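Local coordinates for D-alanyl-D-alanine carboxypeptidase DacB2 (PDB 4RYE), which probably trims the peptidoglycan stem peptide by acting as a D,D-carboxypeptidase on its terminal D-Ala-D-Ala, an activity it displays in vitro, at residues P45-K50 / G206-Y211; V51-V56 / A122-K127; V71-A76 / A107-H112; N79-K84 / L99-N104; T90-L95 / A172-E177. One frame throughout, in Å; residues are numbered along the deposited sequence.

Contact 1 of 5, residues P45-K50 / G206-Y211; sequences PASTIK and GGKTGY
The turn at 45-50 comes down on strand 206-211 so that the CA atoms of Ser-47 and Gly-210 stand 4.3 Å apart. Gly-210, with no side chain, lets the two backbones come this close. Ser-47 CB rests on Thr-209 O at 3.4 Å. Ala-46 CB lies over the backbone of Tyr-211, and Thr-48 CG2 faces Lys-208 O. Lys-208 leaves the strand with CG anti to its backbone N (chi1 -174°). Its chain bends at chi2 and again at chi4, passing Ser-47 O and crossing Lys-50, with Lys-208 CE 3.9 Å from Lys-50 CD. Lys-208 NZ donates to Thr-209 O at 2.9 Å, in the carbonyl plane, and also bonds to Ser-102 OG. This is the active-site cleft of a serine penicillin-binding protein. Ser-47 is the inferred acyl-ester residue and Lys-50 the proton acceptor by similarity; together they fit the SxxK motif, and Lys-208 to Gly-210 fit the KTG motif. Lys-50 NZ donates to Ser-47 OG at 2.6 Å, its chain bent at chi4 (80°) to turn the nitrogen toward the hydroxyl. Asn-104 and Ser-142 O also hold that nitrogen. A water bridges the two segments. It accepts from Tyr-211 N at 3.2 Å and lies 2.8 Å from Ser-47 OG, a place consistent with the oxyanion hole of related enzymes. Behind the serine, Thr-48 OG1 donates to Pro-45 O at 2.6 Å. Thr-48 N approaches the same oxygen from the same face.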
# COMPACT_ATOMS: atom_id res chain seq x y z
N PRO A 45 8.15 -5.73 2.32
CA PRO A 45 6.84 -5.14 2.01
C PRO A 45 6.48 -5.14 0.53
O PRO A 45 5.30 -4.97 0.21
CB PRO A 45 7.01 -3.70 2.48
CG PRO A 45 8.46 -3.40 2.23
CD PRO A 45 9.16 -4.69 2.61
N ALA A 46 7.45 -5.32 -0.36
CA ALA A 46 7.23 -5.10 -1.79
C ALA A 46 6.52 -3.76 -2.00
O ALA A 46 6.77 -2.80 -1.27
CB ALA A 46 6.43 -6.25 -2.41
N SER A 47 5.61 -3.71 -2.97
CA SER A 47 5.00 -2.44 -3.40
C SER A 47 4.07 -1.79 -2.36
O SER A 47 3.64 -0.66 -2.57
CB SER A 47 4.24 -2.62 -4.72
OG SER A 47 5.11 -2.57 -5.84
N THR A 48 3.75 -2.48 -1.27
CA THR A 48 3.00 -1.79 -0.22
C THR A 48 3.77 -0.58 0.31
O THR A 48 3.17 0.39 0.76
CB THR A 48 2.62 -2.72 0.96
OG1 THR A 48 3.82 -3.25 1.56
CG2 THR A 48 1.70 -3.84 0.49
N ILE A 49 5.09 -0.64 0.22
CA ILE A 49 5.93 0.46 0.67
C ILE A 49 5.73 1.72 -0.19
O ILE A 49 6.09 2.82 0.23
CB ILE A 49 7.43 0.07 0.72
CG1 ILE A 49 8.15 0.81 1.85
CG2 ILE A 49 8.12 0.36 -0.61
CD1 ILE A 49 7.66 0.46 3.24
N LYS A 50 5.13 1.57 -1.37
CA LYS A 50 4.79 2.74 -2.19
C LYS A 50 3.82 3.69 -1.48
O LYS A 50 3.77 4.87 -1.79
CB LYS A 50 4.22 2.33 -3.55
CG LYS A 50 5.25 1.72 -4.52
CD LYS A 50 4.56 1.33 -5.82
CE LYS A 50 5.55 0.98 -6.93
NZ LYS A 50 6.06 -0.40 -6.79
N GLY A 206 -9.89 1.75 -0.47
CA GLY A 206 -8.51 1.90 -0.91
C GLY A 206 -7.68 0.68 -0.61
O GLY A 206 -8.02 -0.13 0.23
N GLY A 207 -6.56 0.55 -1.31
CA GLY A 207 -5.71 -0.60 -1.08
C GLY A 207 -4.49 -0.55 -1.96
O GLY A 207 -4.46 0.17 -2.97
N LYS A 208 -3.48 -1.32 -1.58
CA LYS A 208 -2.26 -1.39 -2.37
C LYS A 208 -1.73 -2.81 -2.28
O LYS A 208 -1.59 -3.35 -1.18
CB LYS A 208 -1.23 -0.40 -1.84
CG LYS A 208 0.02 -0.30 -2.70
CD LYS A 208 -0.27 0.43 -4.00
CE LYS A 208 0.87 0.28 -4.99
NZ LYS A 208 1.03 -1.12 -5.47
N THR A 209 -1.48 -3.44 -3.43
CA THR A 209 -0.96 -4.80 -3.47
C THR A 209 0.53 -4.78 -3.75
O THR A 209 1.06 -3.78 -4.23
CB THR A 209 -1.58 -5.58 -4.61
OG1 THR A 209 -1.35 -4.86 -5.83
CG2 THR A 209 -3.07 -5.74 -4.38
N GLY A 210 1.21 -5.90 -3.49
CA GLY A 210 2.61 -6.02 -3.84
C GLY A 210 3.06 -7.45 -4.03
O GLY A 210 2.48 -8.38 -3.47
N TYR A 211 4.11 -7.63 -4.83
CA TYR A 211 4.75 -8.94 -4.93
C TYR A 211 6.21 -8.79 -5.29
O TYR A 211 6.56 -7.98 -6.14
CB TYR A 211 4.07 -9.84 -5.97
CG TYR A 211 4.77 -11.18 -6.12
CD1 TYR A 211 4.46 -12.24 -5.28
CD2 TYR A 211 5.78 -11.36 -7.06
CE1 TYR A 211 5.11 -13.45 -5.39
CE2 TYR A 211 6.44 -12.57 -7.17
CZ TYR A 211 6.10 -13.61 -6.33
OH TYR A 211 6.75 -14.82 -6.43
O HOH W 1 6.04 -5.20 -5.64

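Contact 2 of 5, residues V51-V56 / A122-K127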
# COMPACT_ATOMS: atom_id res chain seq x y z
N VAL A 51 3.04 3.17 -0.53
CA VAL A 51 2.17 4.03 0.26
C VAL A 51 3.00 5.00 1.10
O VAL A 51 2.65 6.19 1.25
CB VAL A 51 1.25 3.20 1.19
CG1 VAL A 51 0.38 4.11 2.04
CG2 VAL A 51 0.37 2.24 0.37
N LEU A 52 4.09 4.51 1.66
CA LEU A 52 5.01 5.35 2.41
C LEU A 52 5.66 6.40 1.51
O LEU A 52 5.84 7.55 1.91
CB LEU A 52 6.06 4.49 3.09
CG LEU A 52 7.00 5.18 4.07
CD1 LEU A 52 6.18 5.86 5.17
CD2 LEU A 52 7.98 4.17 4.66
N LEU A 53 6.02 6.02 0.29
CA LEU A 53 6.55 7.00 -0.67
C LEU A 53 5.49 8.06 -0.96
O LEU A 53 5.79 9.25 -1.01
CB LEU A 53 6.98 6.32 -1.97
CG LEU A 53 7.37 7.26 -3.12
CD1 LEU A 53 8.55 8.13 -2.74
CD2 LEU A 53 7.67 6.45 -4.37
N ALA A 54 4.24 7.63 -1.16
CA ALA A 54 3.15 8.56 -1.42
C ALA A 54 2.97 9.60 -0.31
O ALA A 54 2.74 10.78 -0.58
CB ALA A 54 1.82 7.80 -1.68
N LEU A 55 3.08 9.16 0.95
CA LEU A 55 3.01 10.09 2.08
C LEU A 55 4.09 11.18 2.02
O LEU A 55 3.81 12.35 2.27
CB LEU A 55 3.19 9.33 3.40
CG LEU A 55 1.97 8.67 4.03
CD1 LEU A 55 2.44 7.83 5.22
CD2 LEU A 55 0.98 9.73 4.47
N VAL A 56 5.32 10.79 1.71
CA VAL A 56 6.41 11.75 1.60
C VAL A 56 6.12 12.73 0.45
O VAL A 56 6.25 13.95 0.61
CB VAL A 56 7.76 11.05 1.36
CG1 VAL A 56 8.84 12.07 1.02
CG2 VAL A 56 8.16 10.23 2.59
N ALA A 122 15.77 7.86 2.61
CA ALA A 122 15.96 8.44 3.95
C ALA A 122 14.71 9.18 4.42
O ALA A 122 14.33 9.06 5.59
CB ALA A 122 17.16 9.37 3.98
N LYS A 123 14.07 9.94 3.53
CA LYS A 123 12.80 10.59 3.87
C LYS A 123 11.67 9.61 4.20
O LYS A 123 10.86 9.87 5.10
CB LYS A 123 12.35 11.54 2.76
CG LYS A 123 13.27 12.76 2.58
CD LYS A 123 12.82 13.60 1.38
CE LYS A 123 13.66 14.87 1.27
NZ LYS A 123 13.26 15.70 0.09
N MSE A 124 11.58 8.51 3.47
CA MSE A 124 10.58 7.49 3.78
C MSE A 124 10.80 6.88 5.17
O MSE A 124 9.86 6.72 5.95
CB MSE A 124 10.58 6.40 2.71
CG MSE A 124 9.97 6.83 1.37
SE MSE A 124 10.53 5.63 -0.06
CE MSE A 124 9.52 4.04 0.44
N ASN A 125 12.04 6.55 5.47
CA ASN A 125 12.36 5.99 6.77
C ASN A 125 12.12 7.01 7.89
O ASN A 125 11.62 6.65 8.95
CB ASN A 125 13.80 5.47 6.78
CG ASN A 125 13.92 4.15 6.03
OD1 ASN A 125 13.01 3.33 6.08
ND2 ASN A 125 15.02 3.96 5.31
N ALA A 126 12.44 8.27 7.63
CA ALA A 126 12.13 9.31 8.62
C ALA A 126 10.62 9.43 8.86
O ALA A 126 10.17 9.62 10.00
CB ALA A 126 12.71 10.64 8.21
N LYS A 127 9.84 9.33 7.79
CA LYS A 127 8.39 9.41 7.90
C LYS A 127 7.81 8.24 8.71
O LYS A 127 6.96 8.44 9.59
CB LYS A 127 7.78 9.45 6.49
CG LYS A 127 6.25 9.46 6.44
CD LYS A 127 5.65 10.51 7.37
CE LYS A 127 4.83 11.52 6.63
NZ LYS A 127 5.66 12.72 6.32
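Flat side chains play little part where Leu-52 and Val-56 meet Met-124, a selenomethionine in this crystal. The planar groups involved are peptide units: Leu-52 CD2 lies 3.4 Å from Met-124 O, and Val-56 CG2 lies near Lys-123 O. This is a helix-helix crossing in the helical part of the penicillin-binding protein / serine beta-lactamase fold. It sets helix 50-60, which starts at the SxxK lysine, against helix 117-130. The segment axes approach to 9.1 Å and cross at 94°, almost perpendicular. Met-124 is the central side chain. Its CB touches Leu-52 CD2 at 3.9 Å, and its CG sits 4.0 Å from Val-56 CG2. The chain then bends at chi3 (71°) and carries selenium and methyl alongside Leu-53, SE to CB 4.1 Å. The branches of Val-56 divide: CG1 stands against Lys-123 CB, and CG2 reaches Met-124 and Lys-127 CB. Two lysines add their aliphatic parts to the contact. Lys-127 and Leu-52 lie alongside each other and run opposite ways. The charged ends go elsewhere: Lys-127 NZ forms a salt bridge with Asp-59, and Lys-123 NZ one with Glu-60. Both acids lie further along helix 50-60, beyond Val-56. At the Lys-127 end, Leu-52 CD1 packs on Lys-127 CG at 3.8 Å.

Contact 3 of 5, residues V71-A76 / A107-H112; sequences VADTQA and ANTLAH
Asp-73 OD2 accepts two hydrogen bonds, from His-112 ND1 and from the backbone N of Asp-70. The histidine bond is short and almost straight, ND1 to OD2 2.8 Å with an N-H...O angle of 176°. The oxygen accepts with its syn lone pair, on the side of its own partner oxygen. It lies at the ring edge, in the ring plane, although the carboxylate plane is turned 51° from the ring. His-112 CG stands anti to the backbone N (chi1 177°), which swings the imidazole out from the helix toward the loop. The other carboxylate oxygen uses a water. That water donates to Asp-73 OD1 at 3.3 Å and to Asn-108 O at 2.7 Å, so it joins the acid to the helix backbone. Nearer the backbone, Asp-73 CB sits 3.4 Å from Thr-109 OG1, whose bond goes to Asp-105 O. Ala-76 CB packs against Asn-108 ND2 at 3.4 Å, while Asn-108 OD1 accepts from Gln-117. These contacts fasten the loop between strands 66-68 and 88-90, through its short 3-10 turn, to helix 104-113. Thr-109 and His-112 also touch Val-67 of the first of those strands. The carbonyl O of Asp-73 is buried here and has no partner in the model. The direction of the bond puts a hydrogen on His-112 ND1, and the nearby carboxylate would probably favour a positively charged ring.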
# COMPACT_ATOMS: atom_id res chain seq x y z
N VAL A 71 16.75 9.33 -18.13
CA VAL A 71 16.90 7.92 -18.51
C VAL A 71 16.88 6.99 -17.30
O VAL A 71 16.22 5.95 -17.33
CB VAL A 71 18.17 7.70 -19.36
CG1 VAL A 71 18.45 6.22 -19.54
CG2 VAL A 71 17.99 8.36 -20.71
N ALA A 72 17.58 7.38 -16.23
CA ALA A 72 17.65 6.56 -15.02
C ALA A 72 16.27 6.29 -14.40
O ALA A 72 16.04 5.22 -13.83
CB ALA A 72 18.57 7.21 -14.00
N ASP A 73 15.37 7.26 -14.52
CA ASP A 73 14.02 7.14 -13.96
C ASP A 73 13.22 6.00 -14.60
O ASP A 73 12.25 5.54 -14.03
CB ASP A 73 13.24 8.44 -14.14
CG ASP A 73 13.85 9.61 -13.40
OD1 ASP A 73 14.61 9.36 -12.44
OD2 ASP A 73 13.55 10.77 -13.75
N THR A 74 13.64 5.58 -15.79
CA THR A 74 12.82 4.70 -16.63
C THR A 74 13.38 3.29 -16.76
O THR A 74 12.93 2.52 -17.61
CB THR A 74 12.66 5.29 -18.05
OG1 THR A 74 13.93 5.29 -18.72
CG2 THR A 74 12.12 6.70 -17.99
N GLN A 75 14.35 2.94 -15.92
CA GLN A 75 15.10 1.69 -16.12
C GLN A 75 14.82 0.56 -15.14
O GLN A 75 15.45 -0.50 -15.22
CB GLN A 75 16.60 1.97 -16.18
CG GLN A 75 17.07 2.63 -17.47
CD GLN A 75 18.57 2.79 -17.53
OE1 GLN A 75 19.11 3.89 -17.38
NE2 GLN A 75 19.27 1.68 -17.76
N ALA A 76 13.90 0.75 -14.21
CA ALA A 76 13.56 -0.33 -13.29
C ALA A 76 12.68 -1.36 -13.97
O ALA A 76 12.02 -1.06 -14.97
CB ALA A 76 12.88 0.21 -12.05
N ALA A 107 7.53 5.55 -9.22
CA ALA A 107 8.22 5.65 -7.95
C ALA A 107 9.60 6.29 -8.11
O ALA A 107 9.97 7.18 -7.34
CB ALA A 107 8.35 4.28 -7.28
N ASN A 108 10.36 5.84 -9.09
CA ASN A 108 11.70 6.39 -9.25
C ASN A 108 11.69 7.85 -9.73
O ASN A 108 12.60 8.62 -9.42
CB ASN A 108 12.56 5.49 -10.16
CG ASN A 108 12.82 4.13 -9.52
OD1 ASN A 108 12.82 4.00 -8.29
ND2 ASN A 108 13.03 3.12 -10.35
N THR A 109 10.64 8.23 -10.46
CA THR A 109 10.53 9.60 -10.95
C THR A 109 10.07 10.53 -9.84
O THR A 109 10.48 11.69 -9.77
CB THR A 109 9.63 9.69 -12.20
OG1 THR A 109 10.02 8.69 -13.15
CG2 THR A 109 9.77 11.06 -12.87
N LEU A 110 9.22 10.03 -8.95
CA LEU A 110 8.88 10.77 -7.74
C LEU A 110 10.12 10.94 -6.86
O LEU A 110 10.33 12.01 -6.29
CB LEU A 110 7.78 10.05 -6.96
CG LEU A 110 6.37 10.24 -7.52
CD1 LEU A 110 5.38 9.29 -6.85
CD2 LEU A 110 5.91 11.70 -7.39
N ALA A 111 10.94 9.90 -6.77
CA ALA A 111 12.17 9.99 -5.98
C ALA A 111 13.10 11.05 -6.56
O ALA A 111 13.81 11.73 -5.82
CB ALA A 111 12.87 8.64 -5.91
N HIS A 112 13.11 11.16 -7.88
CA HIS A 112 13.83 12.23 -8.58
C HIS A 112 13.37 13.60 -8.07
O HIS A 112 14.20 14.43 -7.67
CB HIS A 112 13.64 12.06 -10.11
CG HIS A 112 14.28 13.13 -10.95
ND1 HIS A 112 14.38 13.02 -12.32
CD2 HIS A 112 14.83 14.32 -10.62
CE1 HIS A 112 14.97 14.10 -12.80
NE2 HIS A 112 15.24 14.91 -11.80
O HOH W 2 15.23 8.27 -9.40

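Contact 4 of 5, residues N79-K84 / L99-N104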
# COMPACT_ATOMS: atom_id res chain seq x y z
N ASN A 79 6.21 -3.62 -12.70
CA ASN A 79 5.26 -2.75 -13.40
C ASN A 79 5.76 -1.35 -13.76
O ASN A 79 6.43 -0.70 -12.96
CB ASN A 79 3.99 -2.58 -12.55
CG ASN A 79 3.11 -3.83 -12.56
OD1 ASN A 79 3.45 -4.83 -13.18
ND2 ASN A 79 1.98 -3.76 -11.87
N CYS A 80 5.41 -0.91 -14.95
CA CYS A 80 5.70 0.45 -15.39
C CYS A 80 4.43 1.15 -15.86
O CYS A 80 3.60 0.54 -16.54
CB CYS A 80 6.75 0.43 -16.52
SG CYS A 80 8.42 -0.00 -15.97
N VAL A 81 4.26 2.41 -15.49
CA VAL A 81 3.12 3.18 -15.98
C VAL A 81 3.43 3.72 -17.38
O VAL A 81 2.53 3.99 -18.18
CB VAL A 81 2.71 4.32 -15.01
CG1 VAL A 81 3.79 5.40 -14.93
CG2 VAL A 81 1.36 4.93 -15.42
N GLY A 82 4.72 3.85 -17.69
CA GLY A 82 5.16 4.28 -19.00
C GLY A 82 5.82 5.64 -19.04
O GLY A 82 5.71 6.37 -20.03
N VAL A 83 6.52 5.99 -17.96
CA VAL A 83 7.36 7.19 -17.95
C VAL A 83 8.41 7.12 -19.07
O VAL A 83 9.02 6.07 -19.29
CB VAL A 83 8.07 7.34 -16.59
CG1 VAL A 83 9.11 8.46 -16.62
CG2 VAL A 83 7.05 7.56 -15.49
N LYS A 84 8.59 8.22 -19.79
CA LYS A 84 9.55 8.25 -20.89
C LYS A 84 10.54 9.40 -20.71
O LYS A 84 10.16 10.49 -20.29
CB LYS A 84 8.82 8.34 -22.24
CG LYS A 84 7.97 7.11 -22.53
CD LYS A 84 7.24 7.21 -23.84
CE LYS A 84 6.53 5.89 -24.17
NZ LYS A 84 6.31 5.71 -25.63
N LEU A 99 0.10 4.66 -7.57
CA LEU A 99 -0.92 4.03 -6.74
C LEU A 99 -1.94 3.19 -7.49
O LEU A 99 -2.50 2.26 -6.92
CB LEU A 99 -1.62 5.09 -5.89
CG LEU A 99 -0.71 5.81 -4.88
CD1 LEU A 99 -1.52 6.84 -4.12
CD2 LEU A 99 -0.05 4.83 -3.91
N LEU A 100 -2.19 3.49 -8.76
CA LEU A 100 -3.17 2.72 -9.54
C LEU A 100 -2.57 1.50 -10.24
O LEU A 100 -3.21 0.44 -10.31
CB LEU A 100 -3.88 3.60 -10.58
CG LEU A 100 -5.16 4.32 -10.12
CD1 LEU A 100 -4.89 5.20 -8.92
CD2 LEU A 100 -5.74 5.14 -11.25
N VAL A 101 -1.36 1.64 -10.77
CA VAL A 101 -0.75 0.52 -11.49
C VAL A 101 0.60 0.08 -10.92
O VAL A 101 1.32 -0.71 -11.55
CB VAL A 101 -0.62 0.80 -13.02
CG1 VAL A 101 -1.97 1.17 -13.62
CG2 VAL A 101 0.41 1.89 -13.28
N SER A 102 0.94 0.59 -9.73
CA SER A 102 2.17 0.20 -9.04
C SER A 102 3.41 0.45 -9.89
O SER A 102 4.32 -0.39 -9.94
CB SER A 102 2.12 -1.27 -8.62
OG SER A 102 2.96 -1.50 -7.50
N GLY A 103 3.46 1.59 -10.56
CA GLY A 103 4.53 1.87 -11.51
C GLY A 103 5.85 2.12 -10.80
O GLY A 103 5.96 3.06 -10.02
N ASN A 104 6.84 1.27 -11.06
CA ASN A 104 8.15 1.46 -10.45
C ASN A 104 8.84 2.67 -11.07
O ASN A 104 9.60 3.37 -10.40
CB ASN A 104 9.02 0.21 -10.62
CG ASN A 104 8.49 -0.96 -9.82
OD1 ASN A 104 8.06 -0.79 -8.68
ND2 ASN A 104 8.49 -2.15 -10.41
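Asn-79 O and Gly-103 mark the tight part of this contact. Asn-104 N donates to Asn-79 O at 2.8 Å, nearly straight at 172°, and Gly-103 CA touches the same oxygen at 3.5 Å in a CA-H...O contact. The CA atoms of Cys-80 and Gly-103 are 4.3 Å apart; Gly-103 has no side chain, and the chains pass close here. Beside this, Val-81 CB meets Val-101 CG2 at 3.8 Å, the two side chains crossing at about a right angle. The short loop 101-103 joins helix 91-100 to helix 104-113, with Gly-103 at the N-cap. Ser-102, an active-site residue by similarity, lies in it, and Asn-104 starts the second helix, a pattern that fits the SxN motif of penicillin-binding proteins. Ser-102 OG is hydrogen-bonded to Lys-208 NZ and Ser-47 OG, and Asn-104 OD1 accepts from Lys-50. Asn-104 ND2 is held by Glu-77 O. The solvent side is looser. There the exposed Asn-79 amide donates from ND2 to Val-101 O at 3.1 Å, bent to 146° and from above the carbonyl plane. Its CB lies 3.4 Å from Ser-102 O, and a cis peptide bond precedes the residue.

Contact 5 of 5, residues T90-L95 / A172-E177; sequences TARQLL and AQITAE
Helix 91-100 and helix 169-176 of the helical region meet through Arg-92, which reaches across to Glu-177, Gln-173 and Ile-174. The segment axes are 11.6 Å apart at their closest and lie at 45°, a wide spacing that the long Arg-92 spans. Arg-92 leaves its helix with CG anti to the backbone N (chi1 175°) and bends at chi2, which sends the guanidinium toward the second helix. There Arg-92 NH2 forms a salt bridge with Glu-177 OE2. The modelled separation of NH2 and OE2, 2.4 Å, is shorter than a normal bond, so its exact length is doubtful. The two planar groups are nearly coplanar, and the oxygen comes in at the guanidinium edge. The same nitrogen makes a weak bond to Gln-173 OE1 at 3.4 Å. A water in the guanidinium plane accepts from Arg-92 NH1 at 2.9 Å and donates to that amide oxygen. The third guanidinium nitrogen, Arg-92 NE, forms a salt bridge with Asp-96. Ile-174 covers one guanidinium face, its CG1 3.7 Å from Arg-92 NH2. The apolar part is formed by Leu-95, whose CB leans on Ile-174 CD1 and which also packs on Ala-54 and Leu-58 of helix 50-60. At the far end Thr-90 is the N-cap of helix 91-100. It forms a capping box with Gln-93: Gln-93 N donates to Thr-90 OG1 at 2.9 Å, and Thr-90 N returns a bond to Gln-93 OE1 at 2.8 Å.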
# COMPACT_ATOMS: atom_id res chain seq x y z
N THR A 90 3.51 15.62 -14.02
CA THR A 90 3.19 16.26 -12.75
C THR A 90 3.28 15.25 -11.62
O THR A 90 3.21 14.03 -11.84
CB THR A 90 1.77 16.84 -12.73
OG1 THR A 90 0.82 15.77 -12.82
CG2 THR A 90 1.56 17.81 -13.88
N ALA A 91 3.45 15.75 -10.40
CA ALA A 91 3.42 14.90 -9.22
C ALA A 91 2.13 14.10 -9.15
O ALA A 91 2.14 12.94 -8.77
CB ALA A 91 3.60 15.73 -7.95
N ARG A 92 1.01 14.73 -9.51
CA ARG A 92 -0.28 14.04 -9.47
C ARG A 92 -0.28 12.87 -10.45
O ARG A 92 -0.68 11.75 -10.10
CB ARG A 92 -1.43 15.01 -9.80
CG ARG A 92 -2.81 14.34 -9.91
CD ARG A 92 -3.15 13.63 -8.60
NE ARG A 92 -4.41 12.87 -8.64
CZ ARG A 92 -5.57 13.33 -8.17
NH1 ARG A 92 -5.65 14.55 -7.65
NH2 ARG A 92 -6.65 12.57 -8.23
N GLN A 93 0.18 13.13 -11.67
CA GLN A 93 0.26 12.08 -12.69
C GLN A 93 1.12 10.94 -12.18
O GLN A 93 0.78 9.78 -12.37
CB GLN A 93 0.82 12.64 -14.00
CG GLN A 93 -0.16 13.51 -14.79
CD GLN A 93 0.51 14.36 -15.85
OE1 GLN A 93 1.73 14.53 -15.87
NE2 GLN A 93 -0.29 14.89 -16.76
N LEU A 94 2.24 11.26 -11.54
CA LEU A 94 3.15 10.23 -11.06
C LEU A 94 2.53 9.46 -9.90
O LEU A 94 2.71 8.24 -9.80
CB LEU A 94 4.52 10.81 -10.70
CG LEU A 94 5.36 11.38 -11.86
CD1 LEU A 94 6.65 12.05 -11.36
CD2 LEU A 94 5.69 10.29 -12.85
N LEU A 95 1.79 10.16 -9.04
CA LEU A 95 1.12 9.50 -7.91
C LEU A 95 0.00 8.56 -8.37
O LEU A 95 -0.20 7.50 -7.78
CB LEU A 95 0.56 10.54 -6.92
CG LEU A 95 1.59 11.17 -5.99
CD1 LEU A 95 1.02 12.40 -5.29
CD2 LEU A 95 2.04 10.15 -4.97
N ALA A 172 -6.73 9.58 -0.26
CA ALA A 172 -8.01 8.88 -0.21
C ALA A 172 -8.74 8.94 -1.55
O ALA A 172 -9.37 7.96 -1.97
CB ALA A 172 -8.89 9.44 0.90
N GLN A 173 -8.64 10.07 -2.24
CA GLN A 173 -9.26 10.20 -3.55
C GLN A 173 -8.60 9.28 -4.57
O GLN A 173 -9.28 8.54 -5.29
CB GLN A 173 -9.20 11.65 -4.04
CG GLN A 173 -9.90 11.88 -5.38
CD GLN A 173 -9.93 13.34 -5.78
OE1 GLN A 173 -8.89 13.93 -6.07
NE2 GLN A 173 -11.12 13.93 -5.78
N ILE A 174 -7.27 9.33 -4.63
CA ILE A 174 -6.52 8.55 -5.62
C ILE A 174 -6.70 7.04 -5.44
O ILE A 174 -7.00 6.33 -6.40
CB ILE A 174 -5.01 8.88 -5.59
CG1 ILE A 174 -4.78 10.33 -6.02
CG2 ILE A 174 -4.22 7.93 -6.50
CD1 ILE A 174 -3.37 10.83 -5.70
N THR A 175 -6.53 6.56 -4.22
CA THR A 175 -6.56 5.12 -3.96
C THR A 175 -7.93 4.53 -4.31
O THR A 175 -8.07 3.34 -4.61
CB THR A 175 -6.10 4.80 -2.51
OG1 THR A 175 -5.83 3.39 -2.38
CG2 THR A 175 -7.16 5.21 -1.48
N ALA A 176 -8.95 5.40 -4.32
CA ALA A 176 -10.31 4.98 -4.65
C ALA A 176 -10.74 5.25 -6.10
O ALA A 176 -11.79 4.75 -6.53
CB ALA A 176 -11.30 5.60 -3.67
N GLU A 177 -9.95 6.02 -6.86
CA GLU A 177 -10.25 6.27 -8.29
C GLU A 177 -10.27 4.98 -9.10
O GLU A 177 -9.35 4.17 -8.99
CB GLU A 177 -9.18 7.16 -8.94
CG GLU A 177 -9.03 8.58 -8.46
CD GLU A 177 -7.74 9.20 -9.00
OE1 GLU A 177 -6.94 8.45 -9.60
OE2 GLU A 177 -7.52 10.42 -8.83
O HOH W 3 -8.01 16.12 -6.91

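How the contacts relate
From the N terminus, the turn 45-50 opens the widest loop, which contact 1 closes on strand 206-211 of the main antiparallel sheet. All four other contacts nest inside it. Contact 2 follows directly on helix 50-60 and closes on helix 117-130; contacts 3 and 4 lie within its loop. Contact 4 in turn nests inside contact 3, and the two meet where Thr-109 touches Val-83. Contact 5 crosses contacts 2, 3 and 4, bringing helix 169-176 back to helix 91-100. Contacts 1 and 4 join at the active site through Lys-50, Lys-208, Ser-102 and Asn-104. Thr-175 bonds to Gly-207, linking contact 5 to the sheet.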